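Local coordinates for protein putative fimbrium subunit Fim1C (PDB 4K4K) that is a putative component of the fimbrium tip, where it probably contributes to cell adhesion and biofilm formation, at residues A14-S19 against T129-A134; I38-L43 against Q73-P78; Q83-A88 against K122-D127. One frame throughout, in Å; residues are numbered along the deposited sequence. Where two conformers were deposited one is given.

Contact 1. Residues A14-S19 against T129-A134; sequences ALEATS and TDPKVA
E16 is bonded through its backbone to both sides of K132. Its N donates to P131 O at 2.9 Å, and its O accepts from V133 N at 2.9 Å. Two residues on, T18 N reaches V133 O at 3.0 Å. All three bonds are close to straight at the hydrogen. Alpha hydrogens add weaker contacts, among them K132 CA to E16 O.

The E16 side chain is extended and lies alongside P131, pointing the same way. Its OE1 rests against the aliphatic part of K132, 3.4 Å from CG. No salt bridge forms here. The lysine chain bends at chi3 (-102°) and carries NZ away, leaving it 6.2 Å from E16 OE1. T18 and A134 share this more exposed face.

The other face is buried. L15 CD1 meets V133 CG2 at 3.5 Å, a tight carbon contact. L15 places CG anti to its backbone N (chi1 170°), and V133 presents the methyl that is anti to its own carbonyl carbon. F86 touches both side chains from strand 84-90, and I40 of strand 37-44 packs on L15 and A17.

The ladder E16-K132, A17-V133, T18-A134 is a short parallel beta pairing. It joins the N-terminal strand 16-18 to the start of strand 132-150 in this all-beta fimbrillin-like protein.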
loop_
_atom_site.group_PDB
_atom_site.type_symbol
_atom_site.label_atom_id
_atom_site.label_comp_id
_atom_site.label_asym_id
_atom_site.label_seq_id
_atom_site.Cartn_x
_atom_site.Cartn_y
_atom_site.Cartn_z
ATOM N N ALA A 14 -16.308 24.763 2.558
ATOM C CA ALA A 14 -15.258 23.901 2.092
ATOM C C ALA A 14 -15.375 22.506 2.693
ATOM O O ALA A 14 -15.827 22.335 3.828
ATOM C CB ALA A 14 -13.916 24.510 2.464
ATOM N N LEU A 15 -14.877 21.523 1.967
ATOM C CA LEU A 15 -14.768 20.163 2.478
ATOM C C LEU A 15 -13.862 20.141 3.730
ATOM O O LEU A 15 -12.788 20.763 3.736
ATOM C CB LEU A 15 -14.147 19.280 1.379
ATOM C CG LEU A 15 -13.719 17.862 1.805
ATOM C CD1 LEU A 15 -14.947 17.000 2.151
ATOM C CD2 LEU A 15 -12.909 17.212 0.689
ATOM N N GLU A 16 -14.276 19.415 4.778
ATOM C CA GLU A 16 -13.450 19.242 5.975
ATOM C C GLU A 16 -13.038 17.765 5.989
ATOM O O GLU A 16 -13.798 16.906 6.461
ATOM C CB GLU A 16 -14.188 19.649 7.253
ATOM C CG GLU A 16 -14.547 21.131 7.300
ATOM C CD GLU A 16 -15.364 21.585 8.497
ATOM O OE1 GLU A 16 -15.521 20.804 9.464
ATOM O OE2 GLU A 16 -15.848 22.741 8.462
ATOM N N ALA A 17 -11.861 17.477 5.440
ATOM C CA ALA A 17 -11.389 16.110 5.271
ATOM C C ALA A 17 -10.488 15.649 6.380
ATOM O O ALA A 17 -9.555 16.357 6.752
ATOM C CB ALA A 17 -10.651 15.971 3.938
ATOM N N THR A 18 -10.723 14.406 6.842
ATOM C CA THR A 18 -9.890 13.692 7.827
ATOM C C THR A 18 -9.732 12.230 7.386
ATOM O O THR A 18 -10.461 11.773 6.511
ATOM C CB THR A 18 -10.493 13.748 9.234
ATOM O OG1 THR A 18 -11.809 13.165 9.193
ATOM C CG2 THR A 18 -10.537 15.161 9.809
ATOM N N SER A 19 -8.767 11.505 7.974
ATOM C CA SER A 19 -8.567 10.086 7.689
ATOM C C SER A 19 -9.198 9.189 8.795
ATOM O O SER A 19 -8.947 7.970 8.835
ATOM C CB SER A 19 -7.084 9.772 7.561
ATOM O OG SER A 19 -6.438 10.011 8.798
ATOM N N THR A 129 -24.416 21.250 4.852
ATOM C CA THR A 129 -24.890 21.306 6.256
ATOM C C THR A 129 -24.068 20.357 7.140
ATOM O O THR A 129 -24.121 20.462 8.357
ATOM C CB THR A 129 -26.397 21.026 6.376
ATOM O OG1 THR A 129 -26.618 19.642 6.124
ATOM C CG2 THR A 129 -27.242 21.891 5.434
ATOM N N ASP A 130 -23.281 19.464 6.528
ATOM C CA ASP A 130 -22.391 18.558 7.247
ATOM C C ASP A 130 -21.202 18.255 6.323
ATOM O O ASP A 130 -21.195 17.283 5.571
ATOM C CB ASP A 130 -23.118 17.296 7.753
ATOM C CG ASP A 130 -22.190 16.279 8.390
ATOM O OD1 ASP A 130 -21.310 16.693 9.198
ATOM O OD2 ASP A 130 -22.289 15.083 8.028
ATOM N N PRO A 131 -20.230 19.189 6.292
ATOM C CA PRO A 131 -19.129 19.084 5.323
ATOM C C PRO A 131 -17.969 18.193 5.780
ATOM O O PRO A 131 -16.907 18.197 5.151
ATOM C CB PRO A 131 -18.670 20.542 5.209
ATOM C CG PRO A 131 -18.866 21.073 6.613
ATOM C CD PRO A 131 -20.161 20.457 7.059
ATOM N N LYS A 132 -18.129 17.490 6.899
ATOM C CA LYS A 132 -17.035 16.642 7.412
ATOM C C LYS A 132 -17.050 15.281 6.733
ATOM O O LYS A 132 -18.077 14.592 6.736
ATOM C CB LYS A 132 -17.127 16.476 8.940
ATOM C CG LYS A 132 -17.112 17.789 9.725
ATOM C CD LYS A 132 -17.336 17.538 11.219
ATOM C CE LYS A 132 -18.734 17.836 11.739
ATOM N NZ LYS A 132 -19.021 17.060 12.979
ATOM N N VAL A 133 -15.925 14.900 6.139
ATOM C CA VAL A 133 -15.791 13.598 5.479
ATOM C C VAL A 133 -14.602 12.893 6.106
ATOM O O VAL A 133 -13.473 13.405 6.040
ATOM C CB VAL A 133 -15.648 13.702 3.928
ATOM C CG1 VAL A 133 -15.374 12.335 3.296
ATOM C CG2 VAL A 133 -16.877 14.359 3.287
ATOM N N ALA A 134 -14.846 11.709 6.689
ATOM C CA ALA A 134 -13.788 10.901 7.277
ATOM C C ALA A 134 -13.458 9.787 6.300
ATOM O O ALA A 134 -14.296 8.912 6.062
ATOM C CB ALA A 134 -14.240 10.347 8.621
#

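Contact 2. Residues I38-L43 against Q73-P78; sequences IGIYML and QTIYFP
M42, a selenomethionine, reaches from strand 37-44 across to the loop segment 73-78. Its CB already touches I75, lying 3.9 Å from CG2. CG stands anti to the backbone N (chi1 175°), and chi2 is also extended, which carries the chain straight out from the strand. SE then meets the same I75 methyl, 3.6 Å from CG2. The two side chains slide past each other in opposite directions, so one methyl of I75 packs along much of the M42 chain.

SE has other neighbours. P78 CD is 4.3 Å from it. It also sits over a face of the F77 ring, 5.2 Å from the centroid and 23° off the ring normal. This is a Met-aromatic contact, at long range. At chi3 (73°) the chain turns, and the tip comes up to the loop backbone. CE ends 3.3 Å from Y76 O.

The other branch of I75 serves I40. I75 CD1 lies 3.6 Å from I40 CG2, and the two side chains meet at a slant. I75 thus spans two residues of one strand face, with CG2 on M42 and CD1 on I40. No hydrogen bond links the two segments; apart from Y76 O the touching atoms are apolar, and the contact is buried.

The loop is tethered by other parts of the chain: I75 N is hydrogen-bonded to Y56 OH. On its strand, M42 lies between two neighbours. Its side chain touches D49 of strand 47-57 and both R84 and F86 of strand 84-90. The F86 ring also meets that of F77. The loop 73-78 lies over the face of strand 37-44 that carries I40 and M42; the strand itself runs between 47-57 and 84-90.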
loop_
_atom_site.group_PDB
_atom_site.type_symbol
_atom_site.label_atom_id
_atom_site.label_comp_id
_atom_site.label_asym_id
_atom_site.label_seq_id
_atom_site.Cartn_x
_atom_site.Cartn_y
_atom_site.Cartn_z
ATOM N N ILE A 38 -2.928 13.140 -0.690
ATOM C CA ILE A 38 -3.996 12.308 -1.259
ATOM C C ILE A 38 -4.670 13.099 -2.381
ATOM O O ILE A 38 -4.583 14.329 -2.400
ATOM C CB ILE A 38 -5.023 11.843 -0.183
ATOM C CG1 ILE A 38 -5.767 13.052 0.455
ATOM C CG2 ILE A 38 -4.295 11.011 0.907
ATOM C CD1 ILE A 38 -6.966 12.680 1.338
ATOM N N GLY A 39 -5.336 12.388 -3.275
ATOM C CA GLY A 39 -6.130 13.002 -4.334
ATOM C C GLY A 39 -7.592 12.776 -3.988
ATOM O O GLY A 39 -7.974 11.645 -3.694
ATOM N N ILE A 40 -8.407 13.827 -3.973
ATOM C CA ILE A 40 -9.841 13.712 -3.650
ATOM C C ILE A 40 -10.655 14.086 -4.851
ATOM O O ILE A 40 -10.315 15.054 -5.570
ATOM C CB ILE A 40 -10.225 14.616 -2.428
ATOM C CG1 ILE A 40 -9.302 14.332 -1.195
ATOM C CG2 ILE A 40 -11.727 14.478 -2.055
ATOM C CD1 ILE A 40 -9.633 15.149 0.111
ATOM N N TYR A 41 -11.784 13.384 -5.012
ATOM C CA TYR A 41 -12.805 13.704 -6.015
ATOM C C TYR A 41 -14.124 13.911 -5.327
ATOM O O TYR A 41 -14.501 13.103 -4.458
ATOM C CB TYR A 41 -12.995 12.567 -7.038
ATOM C CG TYR A 41 -11.816 12.311 -7.945
ATOM C CD1 TYR A 41 -10.644 11.739 -7.451
ATOM C CD2 TYR A 41 -11.921 12.496 -9.323
ATOM C CE1 TYR A 41 -9.556 11.476 -8.288
ATOM C CE2 TYR A 41 -10.857 12.193 -10.180
ATOM C CZ TYR A 41 -9.676 11.679 -9.658
ATOM O OH TYR A 41 -8.640 11.389 -10.504
HETATM N N MSE A 42 -14.842 14.956 -5.752
HETATM C CA MSE A 42 -16.233 15.159 -5.345
HETATM C C MSE A 42 -17.072 14.725 -6.542
HETATM O O MSE A 42 -16.853 15.222 -7.646
HETATM C CB MSE A 42 -16.520 16.616 -4.948
HETATM C CG MSE A 42 -17.990 16.836 -4.640
HETATM SE SE MSE A 42 -18.277 18.612 -3.828
HETATM C CE MSE A 42 -18.021 19.640 -5.342
ATOM N N LEU A 43 -18.006 13.807 -6.330
ATOM C CA LEU A 43 -18.790 13.193 -7.402
ATOM C C LEU A 43 -20.257 13.511 -7.321
ATOM O O LEU A 43 -20.836 13.511 -6.235
ATOM C CB LEU A 43 -18.643 11.659 -7.392
ATOM C CG LEU A 43 -17.207 11.101 -7.397
ATOM C CD1 LEU A 43 -17.222 9.576 -7.211
ATOM C CD2 LEU A 43 -16.477 11.487 -8.727
ATOM N N GLN A 73 -6.860 24.248 -4.731
ATOM C CA GLN A 73 -7.396 22.879 -4.853
ATOM C C GLN A 73 -8.636 22.645 -3.974
ATOM O O GLN A 73 -9.208 21.561 -4.014
ATOM C CB GLN A 73 -6.305 21.854 -4.465
ATOM C CG GLN A 73 -5.041 21.878 -5.351
ATOM C CD GLN A 73 -5.299 21.356 -6.745
ATOM O OE1 GLN A 73 -5.624 20.183 -6.947
ATOM N NE2 GLN A 73 -5.197 22.227 -7.736
ATOM N N THR A 74 -9.016 23.636 -3.147
ATOM C CA THR A 74 -10.132 23.485 -2.205
ATOM C C THR A 74 -11.432 23.054 -2.914
ATOM O O THR A 74 -11.870 23.657 -3.914
ATOM C CB THR A 74 -10.360 24.780 -1.385
ATOM O OG1 THR A 74 -9.162 25.147 -0.731
ATOM C CG2 THR A 74 -11.426 24.604 -0.316
ATOM N N ILE A 75 -12.043 22.000 -2.370
ATOM C CA ILE A 75 -13.340 21.521 -2.816
ATOM C C ILE A 75 -14.402 22.227 -1.990
ATOM O O ILE A 75 -14.331 22.195 -0.745
ATOM C CB ILE A 75 -13.461 19.988 -2.684
ATOM C CG1 ILE A 75 -12.542 19.260 -3.687
ATOM C CG2 ILE A 75 -14.951 19.557 -2.883
ATOM C CD1 ILE A 75 -12.332 17.752 -3.304
ATOM N N TYR A 76 -15.372 22.840 -2.667
ATOM C CA TYR A 76 -16.507 23.502 -2.001
ATOM C C TYR A 76 -17.775 22.765 -2.281
ATOM O O TYR A 76 -18.013 22.353 -3.419
ATOM C CB TYR A 76 -16.676 24.959 -2.471
ATOM C CG TYR A 76 -15.517 25.834 -2.069
ATOM C CD1 TYR A 76 -15.464 26.424 -0.805
ATOM C CD2 TYR A 76 -14.446 26.043 -2.935
ATOM C CE1 TYR A 76 -14.375 27.211 -0.417
ATOM C CE2 TYR A 76 -13.352 26.814 -2.556
ATOM C CZ TYR A 76 -13.330 27.417 -1.306
ATOM O OH TYR A 76 -12.235 28.171 -0.959
ATOM N N PHE A 77 -18.632 22.647 -1.252
ATOM C CA PHE A 77 -19.931 21.996 -1.436
ATOM C C PHE A 77 -20.860 22.846 -2.294
ATOM O O PHE A 77 -20.749 24.081 -2.241
ATOM C CB PHE A 77 -20.571 21.727 -0.083
ATOM C CG PHE A 77 -20.026 20.466 0.543
ATOM C CD1 PHE A 77 -20.622 19.234 0.292
ATOM C CD2 PHE A 77 -18.927 20.512 1.394
ATOM C CE1 PHE A 77 -20.135 18.066 0.887
ATOM C CE2 PHE A 77 -18.407 19.342 1.952
ATOM C CZ PHE A 77 -19.019 18.124 1.697
ATOM N N PRO A 78 -21.775 22.207 -3.069
ATOM C CA PRO A 78 -22.763 22.998 -3.853
ATOM C C PRO A 78 -23.546 23.956 -2.942
ATOM O O PRO A 78 -24.055 23.563 -1.876
ATOM C CB PRO A 78 -23.688 21.931 -4.449
ATOM C CG PRO A 78 -22.858 20.671 -4.476
ATOM C CD PRO A 78 -21.986 20.753 -3.247
#

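Contact 3. Residues Q83-A88 against K122-D127; sequences QRDFVA and KVEGKD
A beta bulge interrupts the antiparallel pairing of strands 84-90 and 118-126, and D85 fills the break. The register shifts by one residue between the hydrogen-bonded pairs R84-K126 and F86-V123. Each pair makes two backbone bonds. R84 N reaches K126 O and K126 N reaches R84 O, both at 2.9 Å. F86 and V123 exchange an equivalent pair.

In the bulge, G125 has positive phi (62°) and turns its N-H to the D85 carboxylate. G125 N lies 3.0 Å from D85 OD1 and approaches nearly along the C-O axis. This side-chain bond engages the G125 N-H within the bulge. The other oxygen, D85 OD2, accepts from a water at 2.6 Å, and that water also accepts from K122 NZ. The water thus joins two opposite charges that do not touch directly. E124 brings a like charge close, with OE2 4.1 Å from D85 OD2; the two carboxylates probably raise each other's pKa somewhat, and K122 would offset this.

The contact lies near one end of the elongated all-beta molecule, where these strands border 37-44 and 132-150. F86 and K126 share the inward face. F86 CE1 is 3.9 Å from K126 CB, and the two side chains cross at about a right angle. F135 of strand 132-150 also touches F86. K126 bends at chi2 (-80°), and its NZ forms a salt bridge with D130. R84 NE forms a salt bridge with D49, while its NH1 donates to Q83 O. V87 CG1 rests against the aliphatic chain of K122.

Q83 and D127 lie side by side, pointing the same way. In one of two conformers, Q83 NE2 donates to D127 OD2 at 3.1 Å, on the anti side but tilted out of the carboxylate plane, so this bond is doubtful. D127 OD1 is bonded to T129.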
loop_
_atom_site.group_PDB
_atom_site.type_symbol
_atom_site.label_atom_id
_atom_site.label_comp_id
_atom_site.label_asym_id
_atom_site.label_seq_id
_atom_site.Cartn_x
_atom_site.Cartn_y
_atom_site.Cartn_z
ATOM N N GLN A 83 -26.569 17.057 -2.363
ATOM C CA GLN A 83 -25.543 16.145 -1.874
ATOM C C GLN A 83 -24.563 15.686 -2.971
ATOM O O GLN A 83 -24.862 15.698 -4.176
ATOM C CB GLN A 83 -26.174 14.923 -1.169
ATOM C CG GLN A 83 -26.996 15.269 0.098
ATOM C CD GLN A 83 -28.356 15.857 -0.223
ATOM O OE1 GLN A 83 -29.070 15.364 -1.103
ATOM N NE2 GLN A 83 -28.738 16.946 0.458
ATOM N N ARG A 84 -23.386 15.262 -2.522
ATOM C CA ARG A 84 -22.307 14.766 -3.357
ATOM C C ARG A 84 -21.639 13.610 -2.654
ATOM O O ARG A 84 -21.753 13.482 -1.420
ATOM C CB ARG A 84 -21.262 15.875 -3.665
ATOM C CG ARG A 84 -21.756 17.035 -4.538
ATOM C CD ARG A 84 -22.111 16.594 -5.967
ATOM N NE ARG A 84 -22.487 17.750 -6.788
ATOM C CZ ARG A 84 -23.709 18.259 -6.837
ATOM N NH1 ARG A 84 -24.682 17.739 -6.097
ATOM N NH2 ARG A 84 -23.954 19.341 -7.562
ATOM N N ASP A 85 -20.910 12.783 -3.420
ATOM C CA ASP A 85 -20.138 11.672 -2.858
ATOM C C ASP A 85 -18.675 11.986 -2.968
ATOM O O ASP A 85 -18.291 12.844 -3.765
ATOM C CB ASP A 85 -20.457 10.370 -3.601
ATOM C CG ASP A 85 -21.944 10.110 -3.716
ATOM O OD1 ASP A 85 -22.688 10.457 -2.766
ATOM O OD2 ASP A 85 -22.363 9.562 -4.750
ATOM N N PHE A 86 -17.846 11.309 -2.171
ATOM C CA PHE A 86 -16.420 11.595 -2.133
ATOM C C PHE A 86 -15.636 10.334 -2.186
ATOM O O PHE A 86 -15.990 9.367 -1.506
ATOM C CB PHE A 86 -16.060 12.377 -0.820
ATOM C CG PHE A 86 -16.616 13.783 -0.837
ATOM C CD1 PHE A 86 -17.936 14.033 -0.459
ATOM C CD2 PHE A 86 -15.849 14.843 -1.312
ATOM C CE1 PHE A 86 -18.472 15.323 -0.534
ATOM C CE2 PHE A 86 -16.381 16.131 -1.397
ATOM C CZ PHE A 86 -17.685 16.370 -1.003
ATOM N N VAL A 87 -14.544 10.358 -2.942
ATOM C CA VAL A 87 -13.590 9.252 -3.009
ATOM C C VAL A 87 -12.193 9.855 -2.928
ATOM O O VAL A 87 -12.014 11.034 -3.242
ATOM C CB VAL A 87 -13.746 8.334 -4.262
ATOM C CG1 VAL A 87 -15.097 7.634 -4.274
ATOM C CG2 VAL A 87 -13.515 9.115 -5.566
ATOM N N ALA A 88 -11.199 9.041 -2.545
ATOM C CA ALA A 88 -9.810 9.501 -2.459
ATOM C C ALA A 88 -8.867 8.353 -2.651
ATOM O O ALA A 88 -9.248 7.188 -2.507
ATOM C CB ALA A 88 -9.540 10.183 -1.103
ATOM N N LYS A 122 -15.911 4.895 -0.704
ATOM C CA LYS A 122 -16.744 6.026 -1.078
ATOM C C LYS A 122 -17.589 6.505 0.130
ATOM O O LYS A 122 -18.182 5.681 0.841
ATOM C CB LYS A 122 -17.669 5.636 -2.241
ATOM C CG LYS A 122 -18.502 6.837 -2.737
ATOM C CD LYS A 122 -19.364 6.530 -3.973
ATOM C CE LYS A 122 -18.560 6.458 -5.256
ATOM N NZ LYS A 122 -19.440 6.186 -6.428
ATOM N N VAL A 123 -17.604 7.823 0.360
ATOM C CA VAL A 123 -18.451 8.443 1.388
ATOM C C VAL A 123 -19.609 9.116 0.651
ATOM O O VAL A 123 -19.385 10.050 -0.127
ATOM C CB VAL A 123 -17.663 9.417 2.302
ATOM C CG1 VAL A 123 -18.583 10.094 3.327
ATOM C CG2 VAL A 123 -16.510 8.690 2.981
ATOM N N GLU A 124 -20.827 8.618 0.850
ATOM C CA GLU A 124 -21.998 9.088 0.112
ATOM C C GLU A 124 -22.864 10.125 0.832
ATOM O O GLU A 124 -22.956 10.121 2.057
ATOM C CB GLU A 124 -22.905 7.897 -0.238
ATOM C CG GLU A 124 -22.337 7.003 -1.328
ATOM C CD GLU A 124 -23.315 6.037 -1.971
ATOM O OE1 GLU A 124 -24.090 5.385 -1.235
ATOM O OE2 GLU A 124 -23.277 5.908 -3.216
ATOM N N GLY A 125 -23.546 10.951 0.026
ATOM C CA GLY A 125 -24.594 11.859 0.482
ATOM C C GLY A 125 -24.216 12.939 1.466
ATOM O O GLY A 125 -24.950 13.186 2.429
ATOM N N LYS A 126 -23.100 13.622 1.199
ATOM C CA LYS A 126 -22.679 14.747 2.021
ATOM C C LYS A 126 -23.119 16.056 1.390
ATOM O O LYS A 126 -23.105 16.189 0.171
ATOM C CB LYS A 126 -21.150 14.743 2.195
ATOM C CG LYS A 126 -20.630 13.531 2.983
ATOM C CD LYS A 126 -20.833 13.758 4.481
ATOM C CE LYS A 126 -20.549 12.586 5.375
ATOM N NZ LYS A 126 -20.658 12.987 6.811
ATOM N N ASP A 127 -23.440 17.042 2.211
ATOM C CA ASP A 127 -23.796 18.351 1.700
ATOM C C ASP A 127 -23.199 19.459 2.602
ATOM O O ASP A 127 -22.570 19.162 3.617
ATOM C CB ASP A 127 -25.315 18.483 1.540
ATOM C CG ASP A 127 -26.080 18.311 2.831
ATOM O OD1 ASP A 127 -25.768 19.025 3.803
ATOM O OD2 ASP A 127 -26.931 17.410 2.894
HETATM O O HOH W 1 -20.776 8.620 -6.610
#

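How the contacts relate
Contact 2 is the buried one. It has no hydrogen bond across its segments, is mostly apolar and lays a loop on a strand. Contacts 1 and 3 are strand pairings, parallel and antiparallel, with more exposed, polar outer faces; contact 3 is the surface contact and has the richest charged chemistry. All three lie close together, with centres 9 to 10 Å apart. Strands 132-150 and 118-126 link contacts 1 and 3, and K126 NZ bonds to K132 O between them. Strands 37-44 and 84-90 pair directly between contacts 2 and 3, through L43 N to D85 O. L15 N to I75 O ties contact 1 to the loop of contact 2.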